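Local coordinates for chitinase (Thermococcus chitonophagus, PDB 5XSW), which probably hydrolyses chitin as an endo-acting glycosidase, this chain being the C-terminal piece of a longer protein and carrying the glycan-binding pocket, at residues A[137-145]-A[441-452]; A[69-77]-A[475-483]. One frame throughout, in Å; residues are numbered along the deposited sequence.

The two contacts illustrate how a chain can be closed by segments distant in sequence. Their order is nested: 69-77, 137-145, 441-452, then 475-483, so contact 1 lies inside the loop closed by contact 2. They sit on opposite sides of the chain's centre, about 47 Å apart between centres and about 27 Å between nearest atoms. Contact 1 joins the beginning of the mainly helical part to its late helix 449-461, and the residues of the glycan pocket fall in the sequence between its segments. The next helix, 475-482, belongs to contact 2 and lies against the N-terminal beta region. The end of the chain thereby ties the two parts together.

Contact 1: residues A[137-145]-A[441-452]; sequences KSYYDPHVK and HWGGDHISYRYD
The phenol ring of Tyr140 lies flat over the imidazole of His441 in a face-to-face stack, centroids 3.5 Å apart and planes within 7° of parallel. With chi1 at -180°, CG of His441 is trans to the backbone N and the imidazole lies along Tyr140, the two side chains running past each other in opposite directions. Tyr139 CD1 covers the other face of Tyr140, while Trp442 CZ2 comes to the edge, 3.7 Å from Tyr140 CE1, completing an aromatic cluster.

The buried carboxylate of Asp452 gathers donors from both segments. Tyr139 OH donates to the anti lone pair of Asp452 OD1, at 2.7 Å, and a water accepts from Tyr140 OH and donates to the same oxygen. Asp452 OD2 takes Trp442 NE1 on its syn lone pair and Ser448 N on its anti lone pair, so both oxygens are multiply gripped and the carboxylate's rotation is fixed.

A second polar site lies nearer Pro142. The extended chain of Arg450 brings NH2 to within 3.1 Å of Pro142 O, from 57° above the carbonyl plane; the same NH2 also bonds Gln161 OE1, its stronger partner, and a water links Arg450 NH1 to Pro142 O. The hydroxyl of Tyr451 sits over the guanidinium face, its OH 3.6 Å from Pro142 CA. Another water joins Tyr139 O to Tyr451 O.

Ser448, the last residue of strand 447-448, which pairs with strand 396-397, is the N-cap of helix 449-461, its side chain accepting from Tyr451 N; Gly443 closes the preceding helix in a Schellman motif, and Leu438 of helix 421-439 packs on Tyr139 and Asp452.

Contact 2: residues A[69-77]-A[475-483]; sequences DLTWRGIFH and DDWYYHARN
Charge pairing joins Asp69 to Arg482, whose guanidinium presents its edge to the carboxylate with the two planes 69° apart. Arg482 NH1 lies 2.8 Å from Asp69 OD1, and NH2 makes a weak bond to OD2. Arg482 CD lies over one face of the Tyr478 ring, and the bend at chi3 (79°) turns the guanidinium from there to Asp69.

Among the neutral donors, Tyr478 OH bonds to Thr71 O at 2.5 Å, in the carbonyl plane and on a lone pair. Asp69 OD1 also accepts from Thr71 N, forming an Asx turn; this donor and Arg482 NH1 arrive from opposite faces of the carboxylate. A water links Trp72 O to Tyr479 OH.

These bonds dock the C-terminal helix 475-482 on the antiparallel beta region, nearly antiparallel to strand 75-77, with axes 9.6 Å apart. At the helix start, His77 NE2 reaches Asp475 OD1 at 2.6 Å, a His-carboxylate bond in which ring and carboxylate are nearly coplanar.

Apolar contact centres on Ile75. Its CG1 makes a CH-pi contact over the Tyr478 face not taken by Arg482, 3.8 Å from the centroid, while Ile75 CD1 comes 3.8 Å from Tyr479 CZ. Asp270 of the second subunit packs on Tyr479.

Contact 1: residues A[137-145]-A[441-452]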
loop_
_atom_site.group_PDB
_atom_site.type_symbol
_atom_site.label_atom_id
_atom_site.label_comp_id
_atom_site.label_asym_id
_atom_site.label_seq_id
_atom_site.Cartn_x
_atom_site.Cartn_y
_atom_site.Cartn_z
ATOM N N LYS A 137 40.880 13.087 19.979
ATOM C CA LYS A 137 41.787 12.235 19.240
ATOM C C LYS A 137 41.011 11.125 18.495
ATOM O O LYS A 137 41.351 10.735 17.360
ATOM C CB LYS A 137 42.811 11.604 20.182
ATOM C CG LYS A 137 43.743 10.626 19.472
ATOM C CD LYS A 137 45.162 10.646 20.047
ATOM C CE LYS A 137 45.560 9.274 20.589
ATOM N NZ LYS A 137 44.707 8.848 21.752
ATOM N N SER A 138 40.024 10.573 19.186
ATOM C CA SER A 138 39.164 9.547 18.603
ATOM C C SER A 138 38.198 10.178 17.562
ATOM O O SER A 138 38.011 9.647 16.479
ATOM C CB SER A 138 38.411 8.827 19.708
ATOM O OG SER A 138 37.529 7.849 19.156
ATOM N N TYR A 139 37.653 11.344 17.877
ATOM C CA TYR A 139 36.694 12.002 17.016
ATOM C C TYR A 139 37.290 12.275 15.630
ATOM O O TYR A 139 36.585 12.061 14.641
ATOM C CB TYR A 139 36.196 13.283 17.687
ATOM C CG TYR A 139 35.073 14.078 17.011
ATOM C CD1 TYR A 139 35.358 14.989 15.978
ATOM C CD2 TYR A 139 33.752 13.996 17.476
ATOM C CE1 TYR A 139 34.325 15.785 15.387
ATOM C CE2 TYR A 139 32.735 14.763 16.894
ATOM C CZ TYR A 139 33.051 15.645 15.844
ATOM O OH TYR A 139 32.068 16.413 15.306
ATOM N N TYR A 140 38.580 12.660 15.544
ATOM C CA TYR A 140 39.191 13.064 14.261
ATOM C C TYR A 140 40.101 12.020 13.697
ATOM O O TYR A 140 40.701 12.237 12.670
ATOM C CB TYR A 140 39.973 14.399 14.379
ATOM C CG TYR A 140 39.116 15.585 14.688
ATOM C CD1 TYR A 140 38.289 16.153 13.712
ATOM C CD2 TYR A 140 39.119 16.166 15.953
ATOM C CE1 TYR A 140 37.494 17.259 13.996
ATOM C CE2 TYR A 140 38.277 17.259 16.264
ATOM C CZ TYR A 140 37.483 17.809 15.269
ATOM O OH TYR A 140 36.667 18.889 15.529
ATOM N N ASP A 141 40.163 10.857 14.336
ATOM C CA ASP A 141 41.037 9.797 13.908
ATOM C C ASP A 141 40.631 9.234 12.530
ATOM O O ASP A 141 39.507 8.757 12.338
ATOM C CB ASP A 141 41.032 8.685 14.962
ATOM C CG ASP A 141 42.033 7.579 14.668
ATOM O OD1 ASP A 141 42.675 7.564 13.582
ATOM O OD2 ASP A 141 42.169 6.694 15.532
ATOM N N PRO A 142 41.548 9.293 11.566
ATOM C CA PRO A 142 41.138 8.829 10.233
ATOM C C PRO A 142 41.204 7.320 10.073
ATOM O O PRO A 142 40.821 6.833 9.019
ATOM C CB PRO A 142 42.138 9.507 9.288
ATOM C CG PRO A 142 43.390 9.735 10.180
ATOM C CD PRO A 142 42.845 10.014 11.559
ATOM N N HIS A 143 41.687 6.589 11.072
ATOM C CA HIS A 143 41.874 5.165 10.872
ATOM C C HIS A 143 40.475 4.527 10.839
ATOM O O HIS A 143 39.638 4.844 11.670
ATOM C CB HIS A 143 42.725 4.549 11.980
ATOM C CG HIS A 143 42.634 3.057 12.055
ATOM N ND1 HIS A 143 43.508 2.228 11.389
ATOM C CD2 HIS A 143 41.783 2.244 12.732
ATOM C CE1 HIS A 143 43.199 0.968 11.643
ATOM N NE2 HIS A 143 42.155 0.950 12.455
ATOM N N VAL A 144 40.261 3.640 9.879
ATOM C CA VAL A 144 38.974 2.984 9.658
ATOM C C VAL A 144 39.012 1.554 10.163
ATOM O O VAL A 144 39.878 0.803 9.795
ATOM C CB VAL A 144 38.616 2.973 8.138
ATOM C CG1 VAL A 144 37.330 2.157 7.855
ATOM C CG2 VAL A 144 38.500 4.414 7.618
ATOM N N LYS A 145 38.054 1.187 10.990
ATOM C CA LYS A 145 37.943 -0.175 11.500
ATOM C C LYS A 145 36.924 -0.996 10.673
ATOM O O LYS A 145 35.743 -0.754 10.798
ATOM C CB LYS A 145 37.501 -0.113 12.961
ATOM C CG LYS A 145 37.267 -1.478 13.617
ATOM C CD LYS A 145 36.837 -1.367 15.102
ATOM C CE LYS A 145 35.357 -0.959 15.246
ATOM N NZ LYS A 145 34.718 -1.347 16.557
ATOM N N HIS A 441 37.563 23.786 13.476
ATOM C CA HIS A 441 38.607 22.790 13.216
ATOM C C HIS A 441 39.051 22.795 11.748
ATOM O O HIS A 441 40.187 22.462 11.449
ATOM C CB HIS A 441 38.095 21.397 13.638
ATOM C CG HIS A 441 39.074 20.290 13.432
ATOM N ND1 HIS A 441 39.971 19.909 14.403
ATOM C CD2 HIS A 441 39.313 19.487 12.367
ATOM C CE1 HIS A 441 40.718 18.914 13.954
ATOM N NE2 HIS A 441 40.332 18.630 12.726
ATOM N N TRP A 442 38.160 23.196 10.841
ATOM C CA TRP A 442 38.436 23.032 9.404
ATOM C C TRP A 442 38.732 24.393 8.770
ATOM O O TRP A 442 38.869 24.494 7.559
ATOM C CB TRP A 442 37.231 22.373 8.657
ATOM C CG TRP A 442 36.770 21.070 9.306
ATOM C CD1 TRP A 442 35.648 20.892 10.027
ATOM C CD2 TRP A 442 37.459 19.820 9.304
ATOM N NE1 TRP A 442 35.567 19.593 10.483
ATOM C CE2 TRP A 442 36.673 18.912 10.065
ATOM C CE3 TRP A 442 38.675 19.380 8.764
ATOM C CZ2 TRP A 442 37.061 17.600 10.310
ATOM C CZ3 TRP A 442 39.055 18.061 8.975
ATOM C CH2 TRP A 442 38.239 17.172 9.749
ATOM N N GLY A 443 38.758 25.450 9.576
ATOM C CA GLY A 443 39.056 26.778 9.036
ATOM C C GLY A 443 37.853 27.679 9.029
ATOM O O GLY A 443 37.900 28.770 8.463
ATOM N N GLY A 444 36.753 27.209 9.612
ATOM C CA GLY A 444 35.561 28.041 9.831
ATOM C C GLY A 444 34.527 28.156 8.716
ATOM O O GLY A 444 33.448 28.730 8.908
ATOM N N ASP A 445 34.829 27.632 7.534
ATOM C CA ASP A 445 33.916 27.816 6.388
ATOM C C ASP A 445 33.006 26.589 6.079
ATOM O O ASP A 445 32.196 26.646 5.148
ATOM C CB ASP A 445 34.727 28.142 5.115
ATOM C CG ASP A 445 36.023 27.305 4.992
ATOM O OD1 ASP A 445 36.449 26.615 5.992
ATOM O OD2 ASP A 445 36.634 27.361 3.877
ATOM N N HIS A 446 33.169 25.494 6.826
ATOM C CA HIS A 446 32.316 24.305 6.626
ATOM C C HIS A 446 32.567 23.346 7.770
ATOM O O HIS A 446 33.499 23.548 8.544
ATOM C CB HIS A 446 32.629 23.617 5.286
ATOM C CG HIS A 446 34.054 23.173 5.180
ATOM N ND1 HIS A 446 35.029 23.940 4.578
ATOM C CD2 HIS A 446 34.673 22.043 5.599
ATOM C CE1 HIS A 446 36.193 23.312 4.647
ATOM N NE2 HIS A 446 36.005 22.158 5.263
ATOM N N ILE A 447 31.704 22.320 7.910
ATOM C CA ILE A 447 32.019 21.181 8.752
ATOM C C ILE A 447 32.180 19.943 7.830
ATOM O O ILE A 447 32.007 20.020 6.617
ATOM C CB ILE A 447 30.909 20.903 9.821
ATOM C CG1 ILE A 447 29.578 20.576 9.144
ATOM C CG2 ILE A 447 30.732 22.090 10.768
ATOM C CD1 ILE A 447 28.500 20.177 10.119
ATOM N N SER A 448 32.542 18.819 8.419
ATOM C CA SER A 448 32.799 17.606 7.685
ATOM C C SER A 448 31.585 16.659 7.788
ATOM O O SER A 448 31.078 16.424 8.894
ATOM C CB SER A 448 34.002 16.882 8.228
ATOM O OG SER A 448 34.046 15.544 7.730
ATOM N N TYR A 449 31.150 16.103 6.650
ATOM C CA TYR A 449 30.075 15.095 6.698
ATOM C C TYR A 449 30.555 13.895 7.534
ATOM O O TYR A 449 29.944 13.505 8.521
ATOM C CB TYR A 449 29.692 14.657 5.288
ATOM C CG TYR A 449 28.729 13.484 5.344
ATOM C CD1 TYR A 449 27.382 13.692 5.510
ATOM C CD2 TYR A 449 29.192 12.192 5.224
ATOM C CE1 TYR A 449 26.446 12.588 5.531
ATOM C CE2 TYR A 449 28.289 11.068 5.254
ATOM C CZ TYR A 449 26.946 11.304 5.395
ATOM O OH TYR A 449 26.101 10.221 5.406
ATOM N N ARG A 450 31.698 13.356 7.160
ATOM C CA ARG A 450 32.217 12.171 7.838
ATOM C C ARG A 450 32.407 12.384 9.370
ATOM O O ARG A 450 31.957 11.568 10.192
ATOM C CB ARG A 450 33.558 11.757 7.200
ATOM C CG ARG A 450 34.117 10.515 7.902
ATOM C CD ARG A 450 35.421 10.056 7.315
ATOM N NE ARG A 450 36.136 9.225 8.276
ATOM C CZ ARG A 450 37.283 8.588 8.002
ATOM N NH1 ARG A 450 37.825 8.638 6.779
ATOM N NH2 ARG A 450 37.871 7.879 8.948
ATOM N N TYR A 451 33.039 13.503 9.747
ATOM C CA TYR A 451 33.459 13.695 11.152
ATOM C C TYR A 451 32.427 14.400 12.011
ATOM O O TYR A 451 32.317 14.132 13.213
ATOM C CB TYR A 451 34.810 14.451 11.181
ATOM C CG TYR A 451 35.937 13.627 10.598
ATOM C CD1 TYR A 451 36.519 12.601 11.316
ATOM C CD2 TYR A 451 36.331 13.817 9.286
ATOM C CE1 TYR A 451 37.528 11.824 10.758
ATOM C CE2 TYR A 451 37.333 13.047 8.721
ATOM C CZ TYR A 451 37.919 12.058 9.455
ATOM O OH TYR A 451 38.919 11.311 8.861
ATOM N N ASP A 452 31.657 15.317 11.416
ATOM C CA ASP A 452 30.786 16.173 12.203
ATOM C C ASP A 452 29.285 15.918 12.095
ATOM O O ASP A 452 28.520 16.360 12.954
ATOM C CB ASP A 452 31.011 17.634 11.800
ATOM C CG ASP A 452 32.430 18.089 12.054
ATOM O OD1 ASP A 452 32.940 17.830 13.176
ATOM O OD2 ASP A 452 33.021 18.677 11.136
HETATM O O HOH W 1 33.785 12.083 14.510
HETATM O O HOH W 2 34.876 19.527 13.660
HETATM O O HOH W 3 40.592 7.621 6.370
#

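Contact 2: residues A[69-77]-A[475-483]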
loop_
_atom_site.group_PDB
_atom_site.type_symbol
_atom_site.label_atom_id
_atom_site.label_comp_id
_atom_site.label_asym_id
_atom_site.label_seq_id
_atom_site.Cartn_x
_atom_site.Cartn_y
_atom_site.Cartn_z
ATOM N N ASP A 69 -8.093 -10.224 25.464
ATOM C CA ASP A 69 -7.950 -9.876 24.029
ATOM C C ASP A 69 -9.169 -9.040 23.622
ATOM O O ASP A 69 -10.284 -9.525 23.697
ATOM C CB ASP A 69 -7.813 -11.164 23.204
ATOM C CG ASP A 69 -7.720 -10.921 21.667
ATOM O OD1 ASP A 69 -7.859 -9.790 21.218
ATOM O OD2 ASP A 69 -7.538 -11.905 20.940
ATOM N N LEU A 70 -8.953 -7.777 23.236
ATOM C CA LEU A 70 -10.044 -6.880 22.936
ATOM C C LEU A 70 -10.616 -7.092 21.523
ATOM O O LEU A 70 -11.569 -6.417 21.159
ATOM C CB LEU A 70 -9.602 -5.425 23.084
ATOM C CG LEU A 70 -9.114 -5.016 24.477
ATOM C CD1 LEU A 70 -8.513 -3.607 24.439
ATOM C CD2 LEU A 70 -10.312 -5.080 25.495
ATOM N N THR A 71 -10.017 -8.022 20.785
ATOM C CA THR A 71 -10.410 -8.397 19.409
ATOM C C THR A 71 -10.762 -7.160 18.585
ATOM O O THR A 71 -9.885 -6.353 18.303
ATOM C CB THR A 71 -11.584 -9.470 19.391
ATOM O OG1 THR A 71 -12.804 -8.912 19.885
ATOM C CG2 THR A 71 -11.204 -10.670 20.216
ATOM N N TRP A 72 -12.028 -6.944 18.255
ATOM C CA TRP A 72 -12.362 -5.849 17.340
ATOM C C TRP A 72 -12.272 -4.538 18.039
ATOM O O TRP A 72 -12.282 -3.490 17.417
ATOM C CB TRP A 72 -13.761 -6.062 16.748
ATOM C CG TRP A 72 -14.865 -5.885 17.746
ATOM C CD1 TRP A 72 -15.439 -6.858 18.550
ATOM C CD2 TRP A 72 -15.539 -4.657 18.055
ATOM N NE1 TRP A 72 -16.429 -6.286 19.343
ATOM C CE2 TRP A 72 -16.502 -4.942 19.058
ATOM C CE3 TRP A 72 -15.399 -3.338 17.605
ATOM C CZ2 TRP A 72 -17.327 -3.956 19.598
ATOM C CZ3 TRP A 72 -16.218 -2.360 18.141
ATOM C CH2 TRP A 72 -17.174 -2.673 19.125
ATOM N N ARG A 73 -12.129 -4.559 19.356
ATOM C CA ARG A 73 -12.113 -3.270 20.069
ATOM C C ARG A 73 -10.711 -2.806 20.547
ATOM O O ARG A 73 -10.583 -1.903 21.407
ATOM C CB ARG A 73 -13.086 -3.378 21.255
ATOM C CG ARG A 73 -13.986 -2.241 21.374
ATOM C CD ARG A 73 -15.186 -2.544 22.295
ATOM N NE ARG A 73 -15.665 -1.261 22.787
ATOM C CZ ARG A 73 -16.634 -1.101 23.676
ATOM N NH1 ARG A 73 -16.971 0.120 24.032
ATOM N NH2 ARG A 73 -17.247 -2.161 24.198
ATOM N N GLY A 74 -9.659 -3.372 19.958
ATOM C CA GLY A 74 -8.311 -3.075 20.392
ATOM C C GLY A 74 -7.675 -1.792 19.882
ATOM O O GLY A 74 -6.504 -1.507 20.217
ATOM N N ILE A 75 -8.413 -1.008 19.077
ATOM C CA ILE A 75 -7.842 0.204 18.470
ATOM C C ILE A 75 -8.349 1.433 19.168
ATOM O O ILE A 75 -9.554 1.620 19.269
ATOM C CB ILE A 75 -8.211 0.310 16.897
ATOM C CG1 ILE A 75 -7.674 -0.911 16.128
ATOM C CG2 ILE A 75 -7.726 1.620 16.330
ATOM C CD1 ILE A 75 -8.461 -1.222 14.824
ATOM N N PHE A 76 -7.449 2.287 19.624
ATOM C CA PHE A 76 -7.821 3.454 20.429
ATOM C C PHE A 76 -7.364 4.752 19.796
ATOM O O PHE A 76 -6.262 5.239 20.059
ATOM C CB PHE A 76 -7.213 3.380 21.834
ATOM C CG PHE A 76 -7.879 2.341 22.705
ATOM C CD1 PHE A 76 -7.614 0.997 22.513
ATOM C CD2 PHE A 76 -8.810 2.722 23.665
ATOM C CE1 PHE A 76 -8.257 0.002 23.283
ATOM C CE2 PHE A 76 -9.455 1.733 24.490
ATOM C CZ PHE A 76 -9.172 0.375 24.280
ATOM N N HIS A 77 -8.225 5.316 18.957
ATOM C CA HIS A 77 -7.996 6.623 18.371
ATOM C C HIS A 77 -8.199 7.699 19.425
ATOM O O HIS A 77 -8.576 7.413 20.553
ATOM C CB HIS A 77 -8.964 6.816 17.184
ATOM C CG HIS A 77 -8.542 6.067 15.958
ATOM N ND1 HIS A 77 -7.461 6.466 15.198
ATOM C CD2 HIS A 77 -9.016 4.937 15.380
ATOM C CE1 HIS A 77 -7.278 5.603 14.211
ATOM N NE2 HIS A 77 -8.220 4.679 14.284
ATOM N N ASP A 475 -5.456 1.568 12.258
ATOM C CA ASP A 475 -6.323 0.419 11.954
ATOM C C ASP A 475 -5.674 -0.623 11.082
ATOM O O ASP A 475 -5.788 -1.821 11.349
ATOM C CB ASP A 475 -7.626 0.873 11.248
ATOM C CG ASP A 475 -8.561 1.605 12.167
ATOM O OD1 ASP A 475 -8.173 2.595 12.785
ATOM O OD2 ASP A 475 -9.707 1.183 12.291
ATOM N N ASP A 476 -5.032 -0.183 9.990
ATOM C CA ASP A 476 -4.392 -1.138 9.082
ATOM C C ASP A 476 -3.297 -1.961 9.849
ATOM O O ASP A 476 -3.182 -3.123 9.659
ATOM C CB ASP A 476 -3.712 -0.418 7.891
ATOM C CG ASP A 476 -4.754 0.265 6.921
ATOM O OD1 ASP A 476 -5.862 -0.260 6.880
ATOM O OD2 ASP A 476 -4.440 1.300 6.274
ATOM N N TRP A 477 -2.465 -1.285 10.614
ATOM C CA TRP A 477 -1.413 -2.004 11.385
ATOM C C TRP A 477 -2.038 -3.076 12.290
ATOM O O TRP A 477 -1.613 -4.244 12.369
ATOM C CB TRP A 477 -0.619 -1.005 12.219
ATOM C CG TRP A 477 0.437 -1.681 13.074
ATOM C CD1 TRP A 477 0.378 -1.949 14.449
ATOM C CD2 TRP A 477 1.663 -2.262 12.598
ATOM N NE1 TRP A 477 1.552 -2.624 14.830
ATOM C CE2 TRP A 477 2.338 -2.826 13.716
ATOM C CE3 TRP A 477 2.275 -2.340 11.335
ATOM C CZ2 TRP A 477 3.602 -3.427 13.590
ATOM C CZ3 TRP A 477 3.555 -2.938 11.225
ATOM C CH2 TRP A 477 4.190 -3.460 12.354
ATOM N N TYR A 478 -3.096 -2.674 12.934
ATOM C CA TYR A 478 -3.776 -3.560 13.873
ATOM C C TYR A 478 -4.168 -4.870 13.256
ATOM O O TYR A 478 -3.796 -5.936 13.763
ATOM C CB TYR A 478 -5.015 -2.854 14.434
ATOM C CG TYR A 478 -5.660 -3.640 15.607
ATOM C CD1 TYR A 478 -5.070 -3.651 16.893
ATOM C CD2 TYR A 478 -6.817 -4.352 15.414
ATOM C CE1 TYR A 478 -5.651 -4.400 17.949
ATOM C CE2 TYR A 478 -7.434 -5.083 16.480
ATOM C CZ TYR A 478 -6.844 -5.093 17.726
ATOM O OH TYR A 478 -7.456 -5.823 18.732
ATOM N N TYR A 479 -4.938 -4.832 12.164
ATOM C CA TYR A 479 -5.371 -6.101 11.582
ATOM C C TYR A 479 -4.230 -6.838 10.937
ATOM O O TYR A 479 -4.152 -8.061 10.981
ATOM C CB TYR A 479 -6.497 -5.879 10.543
ATOM C CG TYR A 479 -7.653 -5.146 11.140
ATOM C CD1 TYR A 479 -8.485 -5.749 12.098
ATOM C CD2 TYR A 479 -7.888 -3.840 10.796
ATOM C CE1 TYR A 479 -9.546 -5.014 12.684
ATOM C CE2 TYR A 479 -8.903 -3.124 11.356
ATOM C CZ TYR A 479 -9.743 -3.725 12.292
ATOM O OH TYR A 479 -10.771 -2.932 12.813
ATOM N N HIS A 480 -3.311 -6.105 10.340
ATOM C CA HIS A 480 -2.231 -6.804 9.671
ATOM C C HIS A 480 -1.293 -7.523 10.678
ATOM O O HIS A 480 -0.985 -8.702 10.549
ATOM C CB HIS A 480 -1.386 -5.821 8.852
ATOM C CG HIS A 480 -0.429 -6.507 7.939
ATOM N ND1 HIS A 480 0.762 -5.944 7.541
ATOM C CD2 HIS A 480 -0.527 -7.689 7.291
ATOM C CE1 HIS A 480 1.379 -6.769 6.713
ATOM N NE2 HIS A 480 0.632 -7.856 6.575
ATOM N N ALA A 481 -0.846 -6.796 11.687
ATOM C CA ALA A 481 0.090 -7.378 12.667
ATOM C C ALA A 481 -0.604 -8.440 13.535
ATOM O O ALA A 481 0.026 -9.440 13.872
ATOM C CB ALA A 481 0.721 -6.254 13.544
ATOM N N ARG A 482 -1.886 -8.268 13.875
ATOM C CA ARG A 482 -2.539 -9.362 14.643
ATOM C C ARG A 482 -2.689 -10.637 13.814
ATOM O O ARG A 482 -2.744 -11.699 14.380
ATOM C CB ARG A 482 -3.927 -8.964 15.171
ATOM C CG ARG A 482 -3.841 -7.813 16.084
ATOM C CD ARG A 482 -4.957 -7.797 17.045
ATOM N NE ARG A 482 -4.619 -8.758 18.090
ATOM C CZ ARG A 482 -5.488 -9.237 18.955
ATOM N NH1 ARG A 482 -6.751 -8.846 18.880
ATOM N NH2 ARG A 482 -5.086 -10.131 19.860
ATOM N N ASN A 483 -2.746 -10.539 12.484
ATOM C CA ASN A 483 -2.972 -11.735 11.634
ATOM C C ASN A 483 -1.701 -12.289 10.977
ATOM O O ASN A 483 -1.777 -13.054 10.015
ATOM C CB ASN A 483 -4.008 -11.406 10.525
ATOM C CG ASN A 483 -5.421 -11.283 11.067
ATOM O OD1 ASN A 483 -6.098 -12.291 11.238
ATOM N ND2 ASN A 483 -5.868 -10.053 11.365
HETATM O O HOH W 4 -12.559 -3.638 14.597
#